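Local coordinates for protein N2152 (Neocallimastix frontalis, PDB 5U22) that probably hydrolyses arabinose-containing glycans, as a rumen-fungal glycoside hydrolase of family 39 with polyspecific activity on rare arabinosyl substrates, at residues S23-D28 with G352-N357; G310-D315 with Y341-F346; A356-L361 with I403-S408; A369-E374 with Y416-T421. All coordinates share one frame; numbering follows the deposited sequence.

Contact 1 of 4, residues S23-D28 with G352-N357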
# COMPACT_ATOMS: atom_id res chain seq x y z
N SER A 23 10.37 15.88 -18.06
CA SER A 23 9.80 14.59 -17.71
C SER A 23 8.33 14.60 -18.10
O SER A 23 7.58 15.47 -17.64
CB SER A 23 9.96 14.30 -16.22
OG SER A 23 11.32 14.13 -15.87
N GLN A 24 7.93 13.67 -18.96
CA GLN A 24 6.57 13.64 -19.49
C GLN A 24 5.77 12.51 -18.87
O GLN A 24 6.23 11.37 -18.81
CB GLN A 24 6.57 13.48 -21.01
CG GLN A 24 7.26 14.60 -21.77
CD GLN A 24 6.78 14.69 -23.21
OE1 GLN A 24 5.58 14.67 -23.48
NE2 GLN A 24 7.72 14.76 -24.14
N LEU A 25 4.54 12.83 -18.46
CA LEU A 25 3.55 11.85 -18.03
C LEU A 25 2.28 12.07 -18.82
O LEU A 25 1.82 13.21 -18.96
CB LEU A 25 3.26 11.97 -16.53
CG LEU A 25 4.46 11.81 -15.60
CD1 LEU A 25 4.68 13.10 -14.84
CD2 LEU A 25 4.23 10.66 -14.64
N THR A 26 1.71 11.00 -19.35
CA THR A 26 0.52 11.10 -20.19
C THR A 26 -0.62 10.33 -19.55
O THR A 26 -0.50 9.14 -19.25
CB THR A 26 0.81 10.60 -21.60
OG1 THR A 26 1.85 11.40 -22.16
CG2 THR A 26 -0.45 10.72 -22.48
N VAL A 27 -1.73 11.04 -19.32
CA VAL A 27 -2.94 10.49 -18.72
C VAL A 27 -3.93 10.28 -19.85
O VAL A 27 -4.23 11.22 -20.59
CB VAL A 27 -3.50 11.46 -17.66
CG1 VAL A 27 -4.86 10.98 -17.15
CG2 VAL A 27 -2.51 11.65 -16.52
N ASP A 28 -4.43 9.06 -20.00
CA ASP A 28 -5.47 8.77 -20.99
C ASP A 28 -6.78 8.59 -20.24
O ASP A 28 -7.05 7.52 -19.69
CB ASP A 28 -5.13 7.52 -21.82
CG ASP A 28 -6.14 7.28 -22.93
OD1 ASP A 28 -7.26 7.86 -22.88
OD2 ASP A 28 -5.83 6.52 -23.86
N GLY A 352 13.41 18.07 -13.70
CA GLY A 352 13.31 19.42 -13.19
C GLY A 352 12.25 20.26 -13.86
O GLY A 352 11.99 21.38 -13.40
N SER A 353 11.67 19.76 -14.95
CA SER A 353 10.43 20.24 -15.54
C SER A 353 9.53 19.03 -15.74
O SER A 353 10.01 17.92 -15.98
CB SER A 353 10.65 20.94 -16.89
OG SER A 353 11.30 22.19 -16.72
N VAL A 354 8.22 19.24 -15.64
CA VAL A 354 7.26 18.18 -15.90
C VAL A 354 6.22 18.67 -16.90
O VAL A 354 5.72 19.80 -16.78
CB VAL A 354 6.57 17.70 -14.60
CG1 VAL A 354 5.38 16.79 -14.93
CG2 VAL A 354 7.58 16.99 -13.71
N LYS A 355 5.89 17.83 -17.86
CA LYS A 355 4.81 18.06 -18.81
C LYS A 355 3.80 16.95 -18.60
O LYS A 355 4.09 15.78 -18.86
CB LYS A 355 5.34 18.07 -20.24
CG LYS A 355 4.32 18.46 -21.30
CD LYS A 355 4.92 18.22 -22.67
CE LYS A 355 4.08 18.81 -23.78
NZ LYS A 355 4.72 18.58 -25.13
N ALA A 356 2.62 17.32 -18.11
CA ALA A 356 1.53 16.38 -17.89
C ALA A 356 0.57 16.50 -19.05
O ALA A 356 -0.15 17.50 -19.17
CB ALA A 356 0.84 16.65 -16.55
N ASN A 357 0.59 15.52 -19.94
CA ASN A 357 -0.32 15.48 -21.07
C ASN A 357 -1.59 14.77 -20.66
O ASN A 357 -1.54 13.71 -20.03
CB ASN A 357 0.34 14.76 -22.25
CG ASN A 357 1.69 15.33 -22.58
OD1 ASN A 357 1.80 16.50 -22.95
ND2 ASN A 357 2.74 14.51 -22.45
O HOH W 1 4.56 15.75 -25.72
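Asn-357 carries the polar side of this strand pair: its ND2 gives both hydrogens to the partner strand, one to Gln-24 OE1 at 3.0 Å and one to Thr-26 OG1 at 3.2 Å. Both acceptors lie close to the Asn-357 amide plane, and the bond to OE1 also falls in the carbonyl plane of Gln-24, although the two amides are turned 70° against each other. The two bonds fix the rotation of the Asn-357 amide, whose OD1 accepts from Ser-404 OG on the other flanking strand. Gln-24 gets there because its CG stands beside its own backbone N (chi1 -61°) and the chain then runs out alongside Lys-355, whose CD lies 3.7 Å from Gln-24 OE1. A water extends this row, donating to Gln-24 OE1 and accepting from Lys-355 NZ at 2.9 Å, so OE1 is gripped by two donors. On the face of Leu-25, Val-354 and Ala-356 the contact is apolar, with Leu-25 CD1 against Val-354 CG1 at 3.8 Å. Ser-23 is the polar exception on that face, its OG turned to the backbone N of Asp-351. Between the two faces runs a regular parallel ladder, its strand axes 15° apart, closed at its far end by Val-27 N to Asn-357 O (2.8 Å). The ladder belongs to the beta-sandwich that accompanies the TIM barrel. Strand 23-28 lies between strands 315-320 and 353-359, strand 403-408 flanks the other edge of 353-359, and Phe-344 and Phe-346 of strand 341-347 cover the apolar face.

Contact 2 of 4, residues G310-D315 with Y341-F346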
# COMPACT_ATOMS: atom_id res chain seq x y z
N GLY A 310 -6.58 9.46 -1.18
CA GLY A 310 -7.80 8.91 -0.61
C GLY A 310 -9.06 9.60 -1.09
O GLY A 310 -10.13 8.99 -1.11
N ASP A 311 -8.95 10.88 -1.47
CA ASP A 311 -10.08 11.64 -1.99
C ASP A 311 -10.50 11.19 -3.38
O ASP A 311 -11.58 11.60 -3.84
CB ASP A 311 -9.78 13.14 -2.07
CG ASP A 311 -9.70 13.81 -0.71
OD1 ASP A 311 -10.11 13.18 0.29
OD2 ASP A 311 -9.25 14.98 -0.65
N MET A 312 -9.67 10.42 -4.08
CA MET A 312 -9.98 10.07 -5.45
C MET A 312 -11.24 9.21 -5.50
O MET A 312 -11.41 8.30 -4.70
CB MET A 312 -8.80 9.34 -6.09
CG MET A 312 -7.59 10.23 -6.34
SD MET A 312 -6.22 9.32 -7.09
CE MET A 312 -5.72 10.45 -8.37
N THR A 313 -12.12 9.54 -6.45
CA THR A 313 -13.37 8.83 -6.68
C THR A 313 -13.50 8.56 -8.18
O THR A 313 -12.74 9.08 -8.99
CB THR A 313 -14.58 9.64 -6.17
OG1 THR A 313 -14.57 10.95 -6.73
CG2 THR A 313 -14.55 9.76 -4.65
N GLY A 314 -14.46 7.71 -8.55
CA GLY A 314 -14.65 7.36 -9.95
C GLY A 314 -13.76 6.22 -10.39
O GLY A 314 -13.62 5.22 -9.68
N ASP A 315 -13.15 6.35 -11.57
CA ASP A 315 -12.30 5.30 -12.14
C ASP A 315 -10.85 5.74 -12.13
O ASP A 315 -10.55 6.90 -12.43
CB ASP A 315 -12.69 4.99 -13.58
CG ASP A 315 -14.03 4.35 -13.69
OD1 ASP A 315 -14.38 3.56 -12.79
OD2 ASP A 315 -14.71 4.61 -14.70
N TYR A 341 -14.78 15.82 -12.20
CA TYR A 341 -13.38 16.24 -12.09
C TYR A 341 -12.47 15.13 -12.57
O TYR A 341 -12.86 13.96 -12.68
CB TYR A 341 -13.01 16.67 -10.67
CG TYR A 341 -12.82 15.53 -9.67
CD1 TYR A 341 -13.89 15.04 -8.95
CD2 TYR A 341 -11.56 14.98 -9.44
CE1 TYR A 341 -13.72 14.01 -8.03
CE2 TYR A 341 -11.38 13.94 -8.53
CZ TYR A 341 -12.47 13.47 -7.83
OH TYR A 341 -12.30 12.44 -6.91
N VAL A 342 -11.24 15.53 -12.89
CA VAL A 342 -10.10 14.64 -13.10
C VAL A 342 -9.02 15.01 -12.09
O VAL A 342 -8.76 16.19 -11.86
CB VAL A 342 -9.55 14.77 -14.54
CG1 VAL A 342 -8.34 13.84 -14.74
CG2 VAL A 342 -10.65 14.52 -15.56
N SER A 343 -8.37 14.00 -11.52
CA SER A 343 -7.29 14.24 -10.56
C SER A 343 -6.08 13.40 -10.96
O SER A 343 -6.21 12.21 -11.22
CB SER A 343 -7.72 13.89 -9.14
OG SER A 343 -6.65 14.12 -8.23
N PHE A 344 -4.91 14.03 -10.96
CA PHE A 344 -3.65 13.38 -11.32
C PHE A 344 -2.64 13.72 -10.24
O PHE A 344 -2.32 14.91 -10.05
CB PHE A 344 -3.17 13.84 -12.69
CG PHE A 344 -1.87 13.21 -13.14
CD1 PHE A 344 -1.51 11.95 -12.68
CD2 PHE A 344 -1.02 13.87 -14.01
CE1 PHE A 344 -0.32 11.36 -13.08
CE2 PHE A 344 0.17 13.27 -14.43
CZ PHE A 344 0.52 12.01 -13.95
N ILE A 345 -2.16 12.72 -9.50
CA ILE A 345 -1.14 12.93 -8.48
C ILE A 345 0.13 12.21 -8.90
O ILE A 345 0.07 11.09 -9.43
CB ILE A 345 -1.60 12.47 -7.08
CG1 ILE A 345 -1.88 10.96 -7.05
CG2 ILE A 345 -2.85 13.22 -6.66
CD1 ILE A 345 -2.36 10.47 -5.67
N PHE A 346 1.28 12.83 -8.66
CA PHE A 346 2.52 12.28 -9.19
C PHE A 346 3.70 12.87 -8.42
O PHE A 346 3.59 13.87 -7.71
CB PHE A 346 2.65 12.55 -10.69
CG PHE A 346 2.47 14.00 -11.08
CD1 PHE A 346 1.20 14.51 -11.31
CD2 PHE A 346 3.56 14.84 -11.21
CE1 PHE A 346 1.02 15.84 -11.69
CE2 PHE A 346 3.40 16.17 -11.58
CZ PHE A 346 2.13 16.68 -11.81
O HOH W 2 -10.19 13.86 -5.45
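Met-312 reaches across to strand 341-346 with its methyl group. From CB, CG stands beside the backbone N (chi1 -70°) and SD continues in an extended line, until a bend at the last torsion (chi3 135°) turns CE onto the strand. There CE lies 3.4 Å from the carbonyl O of Ser-343, 3.8 Å from Ser-343 OG and 4.1 Å from Ile-345 CG1, so one methyl spans the two residues whose side chains set out toward the loop. Ile-345 also packs on Phe-305, Trp-308 and Tyr-309 of helix 301-310. The loop 311-314 is the link between that helix and strand 315-320, at the passage from the TIM barrel into the beta-sandwich. Strand 341-347 is one of the sandwich strands, and the contact lays the linker against it. At the start of the strand the Tyr-341 ring, which stacks on Tyr-419, extends its hydroxyl to Thr-313. Thr-313 OG1 sits at the ring edge, near its plane, 2.7 Å from Tyr-341 OH and 3.4 Å from Tyr-341 CE1; the two side chains meet at about a right angle. Thr-313 OG1 is also hydrogen-bonded to Asp-336 OD2, its strongest polar partner, on strand 330-336. Thr-313 N is 2.9 Å from Tyr-341 OH, which places the hydroxyl close to both the side chain and the backbone of the threonine. A water weakly joins the same hydroxyl to Asp-311 O.

Contact 3 of 4, residues A356-L361 with I403-S408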
# COMPACT_ATOMS: atom_id res chain seq x y z
N ALA A 356 2.62 17.32 -18.11
CA ALA A 356 1.53 16.38 -17.89
C ALA A 356 0.57 16.50 -19.05
O ALA A 356 -0.15 17.50 -19.17
CB ALA A 356 0.84 16.65 -16.55
N ASN A 357 0.59 15.52 -19.94
CA ASN A 357 -0.32 15.48 -21.07
C ASN A 357 -1.59 14.77 -20.66
O ASN A 357 -1.54 13.71 -20.03
CB ASN A 357 0.34 14.76 -22.25
CG ASN A 357 1.69 15.33 -22.58
OD1 ASN A 357 1.80 16.50 -22.95
ND2 ASN A 357 2.74 14.51 -22.45
N PHE A 358 -2.73 15.35 -21.00
CA PHE A 358 -4.01 14.68 -20.85
C PHE A 358 -4.62 14.45 -22.23
O PHE A 358 -4.76 15.39 -23.01
CB PHE A 358 -4.97 15.52 -20.00
CG PHE A 358 -4.51 15.69 -18.58
CD1 PHE A 358 -5.00 14.87 -17.58
CD2 PHE A 358 -3.58 16.66 -18.25
CE1 PHE A 358 -4.58 15.02 -16.27
CE2 PHE A 358 -3.16 16.83 -16.95
CZ PHE A 358 -3.66 16.00 -15.96
N LYS A 359 -4.98 13.20 -22.53
CA LYS A 359 -5.71 12.90 -23.76
C LYS A 359 -7.07 12.30 -23.44
O LYS A 359 -7.31 11.79 -22.33
CB LYS A 359 -4.91 11.97 -24.68
CG LYS A 359 -4.22 10.83 -23.98
CD LYS A 359 -3.18 10.19 -24.91
CE LYS A 359 -3.85 9.57 -26.13
N ASN A 360 -7.97 12.39 -24.42
CA ASN A 360 -9.35 11.91 -24.27
C ASN A 360 -10.02 12.50 -23.04
O ASN A 360 -10.72 11.81 -22.29
CB ASN A 360 -9.39 10.39 -24.25
CG ASN A 360 -8.90 9.79 -25.54
OD1 ASN A 360 -9.30 10.23 -26.61
ND2 ASN A 360 -8.01 8.81 -25.45
N LEU A 361 -9.81 13.80 -22.82
CA LEU A 361 -10.40 14.49 -21.68
C LEU A 361 -11.91 14.29 -21.67
O LEU A 361 -12.55 14.20 -22.73
CB LEU A 361 -10.07 15.99 -21.72
CG LEU A 361 -8.71 16.38 -21.15
CD1 LEU A 361 -8.38 17.82 -21.49
CD2 LEU A 361 -8.65 16.17 -19.64
N ILE A 403 -5.05 18.51 -23.42
CA ILE A 403 -4.28 19.64 -22.90
C ILE A 403 -2.92 19.13 -22.42
O ILE A 403 -2.76 17.94 -22.11
CB ILE A 403 -4.98 20.42 -21.77
CG1 ILE A 403 -4.95 19.65 -20.45
CG2 ILE A 403 -6.42 20.77 -22.15
CD1 ILE A 403 -5.59 20.39 -19.30
N SER A 404 -1.94 20.02 -22.38
CA SER A 404 -0.65 19.75 -21.77
C SER A 404 -0.41 20.79 -20.69
O SER A 404 -0.51 21.99 -20.95
CB SER A 404 0.51 19.78 -22.78
OG SER A 404 0.41 18.71 -23.70
N VAL A 405 -0.11 20.32 -19.48
CA VAL A 405 0.08 21.18 -18.31
C VAL A 405 1.55 21.12 -17.93
O VAL A 405 2.08 20.04 -17.64
CB VAL A 405 -0.83 20.73 -17.16
CG1 VAL A 405 -0.58 21.56 -15.90
CG2 VAL A 405 -2.30 20.82 -17.55
N ASP A 406 2.23 22.28 -17.96
CA ASP A 406 3.66 22.35 -17.66
C ASP A 406 3.91 22.81 -16.23
O ASP A 406 3.27 23.75 -15.75
CB ASP A 406 4.38 23.33 -18.60
CG ASP A 406 4.18 23.00 -20.05
OD1 ASP A 406 4.19 21.82 -20.41
OD2 ASP A 406 4.01 23.95 -20.85
N LEU A 407 4.86 22.16 -15.55
CA LEU A 407 5.34 22.58 -14.24
C LEU A 407 6.84 22.84 -14.33
O LEU A 407 7.59 21.97 -14.78
CB LEU A 407 5.07 21.53 -13.16
CG LEU A 407 3.66 21.32 -12.64
CD1 LEU A 407 2.77 20.68 -13.70
CD2 LEU A 407 3.73 20.44 -11.39
N SER A 408 7.26 24.02 -13.87
CA SER A 408 8.67 24.39 -13.85
C SER A 408 9.27 24.19 -12.46
O SER A 408 8.56 24.17 -11.45
CB SER A 408 8.86 25.84 -14.28
OG SER A 408 8.79 25.94 -15.69
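Ile-403 packs against two side chains of the opposite segment at once. Its CG2 meets Leu-361 CD1 at 3.6 Å, the two chains crossing at about a right angle, while its CG1 lies alongside Phe-358, 4.0 Å from CD2. The branching explains the reach: CG1 sits between the backbone N and the carbonyl carbon (chi1 75°), leaving CG2 beside the N and turned to Leu-361. One atom further along the ring, Phe-358 CE2 comes within 4.1 Å of Val-405 CG2, the two side chains crossing at a slant. All of these side chains are buried, and Ile-418 and Ile-420 of strand 415-422 pack on Phe-358 from across the interior. The contact is an antiparallel pairing within the beta-sandwich, strand 353-359 against strand 403-408, with Ala-356/Val-405 and Phe-358/Ile-403 as hydrogen-bonded pairs. Between them Asn-357 and Ser-404 form a non-hydrogen-bonded pair. The bond from Phe-358 N to Ile-403 O is nearly straight (177°), whereas the return bond, from Ile-403 N to Phe-358 O, is longer, at 3.2 Å, and more bent. On the opposite face the packing gives way to polar groups that are partly exposed. Ser-404 OG donates to Asn-357 OD1 at 2.7 Å, in the amide carbonyl plane and on a lone pair. Ser-404 OG is also bonded to Gln-402 NE2, so this hydroxyl joins two side-chain amides on the more open side of the sheet.

Contact 4 of 4, residues A369-E374 with Y416-T421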
# COMPACT_ATOMS: atom_id res chain seq x y z
N ALA A 369 -11.38 23.79 -19.51
CA ALA A 369 -11.14 23.10 -18.25
C ALA A 369 -10.49 24.05 -17.25
O ALA A 369 -9.56 24.78 -17.59
CB ALA A 369 -10.26 21.87 -18.45
N HIS A 370 -10.97 24.02 -16.02
CA HIS A 370 -10.30 24.75 -14.95
C HIS A 370 -9.24 23.86 -14.31
O HIS A 370 -9.56 22.76 -13.84
CB HIS A 370 -11.31 25.22 -13.90
CG HIS A 370 -10.70 26.11 -12.87
ND1 HIS A 370 -10.30 27.40 -13.15
CD2 HIS A 370 -10.37 25.88 -11.58
CE1 HIS A 370 -9.77 27.94 -12.07
NE2 HIS A 370 -9.81 27.04 -11.10
N VAL A 371 -7.99 24.32 -14.31
CA VAL A 371 -6.85 23.50 -13.87
C VAL A 371 -6.22 24.14 -12.65
O VAL A 371 -5.74 25.28 -12.72
CB VAL A 371 -5.82 23.34 -15.00
CG1 VAL A 371 -4.63 22.51 -14.51
CG2 VAL A 371 -6.49 22.68 -16.21
N LYS A 372 -6.22 23.42 -11.54
CA LYS A 372 -5.51 23.85 -10.34
C LYS A 372 -4.34 22.90 -10.12
O LYS A 372 -4.53 21.68 -10.06
CB LYS A 372 -6.44 23.86 -9.13
CG LYS A 372 -5.74 24.21 -7.82
CD LYS A 372 -6.77 24.24 -6.70
CE LYS A 372 -6.19 24.76 -5.39
NZ LYS A 372 -7.22 24.72 -4.30
N VAL A 373 -3.14 23.46 -10.02
CA VAL A 373 -1.91 22.69 -9.87
C VAL A 373 -1.35 22.99 -8.49
O VAL A 373 -1.11 24.16 -8.15
CB VAL A 373 -0.91 23.04 -10.98
CG1 VAL A 373 0.35 22.20 -10.84
CG2 VAL A 373 -1.55 22.82 -12.35
N GLU A 374 -1.14 21.95 -7.68
CA GLU A 374 -0.66 22.11 -6.32
C GLU A 374 0.57 21.25 -6.07
O GLU A 374 0.82 20.26 -6.77
CB GLU A 374 -1.73 21.72 -5.28
CG GLU A 374 -3.06 22.35 -5.48
CD GLU A 374 -4.08 21.79 -4.52
OE1 GLU A 374 -3.96 22.08 -3.32
OE2 GLU A 374 -4.97 21.03 -4.96
N TYR A 416 2.91 16.23 -6.27
CA TYR A 416 2.20 17.17 -7.14
C TYR A 416 0.80 16.67 -7.44
O TYR A 416 0.55 15.47 -7.50
CB TYR A 416 2.96 17.39 -8.44
CG TYR A 416 4.35 17.96 -8.21
CD1 TYR A 416 4.53 19.31 -7.95
CD2 TYR A 416 5.46 17.15 -8.25
CE1 TYR A 416 5.80 19.84 -7.75
CE2 TYR A 416 6.72 17.66 -8.03
CZ TYR A 416 6.88 19.00 -7.78
OH TYR A 416 8.14 19.50 -7.56
N ARG A 417 -0.13 17.61 -7.65
CA ARG A 417 -1.46 17.24 -8.11
C ARG A 417 -1.93 18.21 -9.18
O ARG A 417 -1.73 19.42 -9.06
CB ARG A 417 -2.51 17.20 -6.99
CG ARG A 417 -3.87 16.72 -7.48
CD ARG A 417 -4.88 16.45 -6.36
NE ARG A 417 -5.34 17.67 -5.68
CZ ARG A 417 -6.34 17.70 -4.81
NH1 ARG A 417 -7.01 16.59 -4.50
NH2 ARG A 417 -6.68 18.85 -4.24
N ILE A 418 -2.54 17.67 -10.24
CA ILE A 418 -3.29 18.48 -11.19
C ILE A 418 -4.76 18.10 -11.04
O ILE A 418 -5.12 16.92 -11.17
CB ILE A 418 -2.80 18.25 -12.63
CG1 ILE A 418 -1.39 18.82 -12.77
CG2 ILE A 418 -3.75 18.91 -13.63
CD1 ILE A 418 -0.66 18.33 -13.98
N TYR A 419 -5.60 19.08 -10.71
CA TYR A 419 -7.02 18.86 -10.43
C TYR A 419 -7.83 19.64 -11.45
O TYR A 419 -7.72 20.87 -11.51
CB TYR A 419 -7.35 19.31 -9.00
CG TYR A 419 -8.61 18.70 -8.41
CD1 TYR A 419 -8.56 17.49 -7.73
CD2 TYR A 419 -9.83 19.35 -8.49
CE1 TYR A 419 -9.70 16.93 -7.17
CE2 TYR A 419 -10.99 18.80 -7.94
CZ TYR A 419 -10.91 17.59 -7.27
OH TYR A 419 -12.04 17.03 -6.70
N ILE A 420 -8.64 18.94 -12.24
CA ILE A 420 -9.31 19.53 -13.39
C ILE A 420 -10.81 19.51 -13.15
O ILE A 420 -11.39 18.45 -12.93
CB ILE A 420 -8.96 18.79 -14.70
CG1 ILE A 420 -7.45 18.67 -14.86
CG2 ILE A 420 -9.59 19.47 -15.89
CD1 ILE A 420 -7.04 17.95 -16.14
N THR A 421 -11.44 20.68 -13.24
CA THR A 421 -12.88 20.82 -13.09
C THR A 421 -13.44 21.62 -14.26
O THR A 421 -12.69 22.08 -15.13
CB THR A 421 -13.24 21.49 -11.75
OG1 THR A 421 -12.50 22.71 -11.61
CG2 THR A 421 -12.91 20.57 -10.59
O HOH W 3 -4.41 20.13 -7.37
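Different first torsions bring Glu-374 and Arg-417 together: CG of Glu-374 stands beside its backbone N (chi1 -51°), CG of Arg-417 points anti to its own (chi1 -176°), and a bend at chi3 of the arginine turns the guanidinium toward the acid. The two chains then lie side by side. Arg-417 NH2 donates to Glu-374 OE2 at 2.9 Å, on the syn side of the carboxylate and almost within the guanidinium plane, although the two planar groups are 51° apart. NE makes only a weak bond to the same oxygen, at 3.5 Å. A water lies 2.6 Å from Glu-374 OE2 and accepts from Arg-417 NE. One guanidinium face is covered by Tyr-419 CD1, 3.6 Å above it, and Trp-308 adds a cation-pi contact. On the opposite side of the sheet aliphatic groups meet: Ala-369 CB touches Ile-420 CG2 at 3.6 Å, and Ile-418 reaches Val-371 with CG2 (3.8 Å) and Val-373 with CG1. Three hydrogen-bonded pairs, from His-370/Thr-421 to Glu-374/Arg-417, hold these antiparallel sandwich strands in register. At the far end His-370 lies alongside Thr-421, its ring nitrogens bonded to Glu-393 and Asn-395 of strand 389-397. With Glu-374 buried, the salt bridge probably stabilises its negative charge; Tyr-419 and Trp-308 probably limit the movement of the guanidinium, while the water shares in the polar contacts of NE and OE2.

How the contacts relate
From the N terminus, strand 23-28 waits through the whole TIM barrel before contact 1 pairs it with strand 353-359, closing the longest loop and bringing the chain's start into the C-terminal beta-sandwich. Contact 2 is nested inside that loop, laying the barrel-to-sandwich linker on strand 341-347. Contact 3 begins on the residues where contact 1 ends, sharing Ala-356 and Asn-357, and adds strand 403-408. Contact 4 opens after contact 1 has closed; its segments alternate with those of contact 3, so these two loops cross. Strand 415-422 of contact 4 also neighbours strand 341-347 of contact 2, and Ile-418 packs against Ala-356 and Phe-358, joining the sandwich layers.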